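Local structure of putative pachytene checkpoint protein 2 (Caenorhabditis elegans, 4XGU) at residues D306-L309 / V310-D314. The protein is an AAA+ ATPase that binds and hydrolyses ATP to remodel proteins, and probably plays a key role in chromosome recombination during meiosis. Residues are numbered along the deposited sequence; the frame is centred on the assembly and turned at random.
Sequences DKAL and VDRAD
Asp311 N donates to Lys307 O across 3.1 Å with an N-H...O angle of 161°, the firm i to i+4 bond in this short helix of residues 307-312. One residue earlier, Val310 N reaches Asp306 O at 3.3 Å, equally straight, but its length makes it weak. At the far end Arg312 N divides itself between Ala308 O and Leu309 O (3.2 Å to the latter); both bonds are weak and bent to about 130°, so this amide is shared between an i+4 and an i+3 acceptor.

Side-chain contacts within the turn fall mostly on carbonyl oxygens. Val310 places CG2 beside its own backbone N, opposite the carbonyl carbon, and that methyl comes within 3.3 Å of Asp306 O. Asp311 CB lies 3.5 Å from Lys307 O. The extended Arg312 chain, straight from CG to NE, runs past Ala308 O, which sits at the guanidinium edge 3.7 Å from NH1. Lys307 NZ and Asp311 OD1 remain 5.4 Å apart, too far for a salt bridge.

Beyond the turn, Arg312 NE forms a salt bridge with Asp285 of helix 275-288, where Leu281 also meets Ala308. Leu217 of a second subunit packs on Ala308 and Arg312. Leu309 and Ala313 rest on Leu176 and Leu174 of strand 174-178, joining the helix to the AAA+ core sheet, whose outermost strand within this chain, 315-318, begins just after Asp314.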
loop_
_atom_site.group_PDB
_atom_site.type_symbol
_atom_site.label_atom_id
_atom_site.label_comp_id
_atom_site.label_asym_id
_atom_site.label_seq_id
_atom_site.Cartn_x
_atom_site.Cartn_y
_atom_site.Cartn_z
ATOM N N ASP B 306 -18.376 2.302 9.840
ATOM C CA ASP B 306 -17.569 1.090 9.898
ATOM C C ASP B 306 -18.469 -0.141 9.999
ATOM O O ASP B 306 -19.299 -0.244 10.901
ATOM C CB ASP B 306 -16.592 1.141 11.078
ATOM C CG ASP B 306 -15.536 2.228 10.922
ATOM O OD1 ASP B 306 -15.352 2.730 9.791
ATOM O OD2 ASP B 306 -14.881 2.575 11.929
ATOM N N LYS B 307 -18.295 -1.062 9.056
ATOM C CA LYS B 307 -19.102 -2.279 8.976
ATOM C C LYS B 307 -19.052 -3.092 10.267
ATOM O O LYS B 307 -20.043 -3.705 10.665
ATOM C CB LYS B 307 -18.633 -3.141 7.800
ATOM C CG LYS B 307 -19.378 -4.457 7.635
ATOM C CD LYS B 307 -20.329 -4.410 6.451
ATOM C CE LYS B 307 -20.939 -5.776 6.183
ATOM N NZ LYS B 307 -21.793 -5.776 4.963
ATOM N N ALA B 308 -17.893 -3.083 10.917
ATOM C CA ALA B 308 -17.687 -3.849 12.139
ATOM C C ALA B 308 -18.607 -3.389 13.260
ATOM O O ALA B 308 -19.030 -4.188 14.095
ATOM C CB ALA B 308 -16.238 -3.752 12.580
ATOM N N LEU B 309 -18.918 -2.098 13.275
ATOM C CA LEU B 309 -19.717 -1.527 14.352
ATOM C C LEU B 309 -21.212 -1.702 14.097
ATOM O O LEU B 309 -21.983 -1.939 15.027
ATOM C CB LEU B 309 -19.382 -0.047 14.535
ATOM C CG LEU B 309 -19.562 0.474 15.961
ATOM C CD1 LEU B 309 -18.597 -0.222 16.909
ATOM C CD2 LEU B 309 -19.366 1.972 16.006
ATOM N N VAL B 310 -21.615 -1.585 12.836
ATOM C CA VAL B 310 -23.015 -1.761 12.469
ATOM C C VAL B 310 -23.455 -3.195 12.755
ATOM O O VAL B 310 -24.562 -3.433 13.243
ATOM C CB VAL B 310 -23.257 -1.430 10.982
ATOM C CG1 VAL B 310 -24.748 -1.376 10.684
ATOM C CG2 VAL B 310 -22.595 -0.110 10.618
ATOM N N ASP B 311 -22.573 -4.144 12.455
ATOM C CA ASP B 311 -22.846 -5.557 12.692
ATOM C C ASP B 311 -22.994 -5.857 14.180
ATOM O O ASP B 311 -23.746 -6.752 14.568
ATOM C CB ASP B 311 -21.732 -6.425 12.095
ATOM C CG ASP B 311 -22.132 -7.072 10.782
ATOM O OD1 ASP B 311 -23.097 -6.595 10.145
ATOM O OD2 ASP B 311 -21.479 -8.061 10.387
ATOM N N ARG B 312 -22.279 -5.098 15.007
ATOM C CA ARG B 312 -22.256 -5.324 16.449
ATOM C C ARG B 312 -23.383 -4.597 17.174
ATOM O O ARG B 312 -23.626 -4.836 18.353
ATOM C CB ARG B 312 -20.909 -4.892 17.036
ATOM C CG ARG B 312 -19.912 -6.025 17.188
ATOM C CD ARG B 312 -18.620 -5.576 17.853
ATOM N NE ARG B 312 -17.701 -6.696 18.025
ATOM C CZ ARG B 312 -16.906 -7.157 17.065
ATOM N NH1 ARG B 312 -16.921 -6.592 15.866
ATOM N NH2 ARG B 312 -16.099 -8.184 17.299
ATOM N N ALA B 313 -24.067 -3.709 16.462
ATOM C CA ALA B 313 -25.084 -2.874 17.082
ATOM C C ALA B 313 -26.438 -3.572 17.157
ATOM O O ALA B 313 -26.844 -4.265 16.225
ATOM C CB ALA B 313 -25.214 -1.558 16.326
ATOM N N ASP B 314 -27.128 -3.390 18.280
ATOM C CA ASP B 314 -28.517 -3.815 18.412
ATOM C C ASP B 314 -29.395 -2.963 17.514
ATOM O O ASP B 314 -30.259 -3.471 16.798
ATOM C CB ASP B 314 -28.996 -3.699 19.860
ATOM C CG ASP B 314 -28.603 -4.889 20.706
ATOM O OD1 ASP B 314 -28.785 -6.037 20.244
ATOM O OD2 ASP B 314 -28.113 -4.676 21.833
#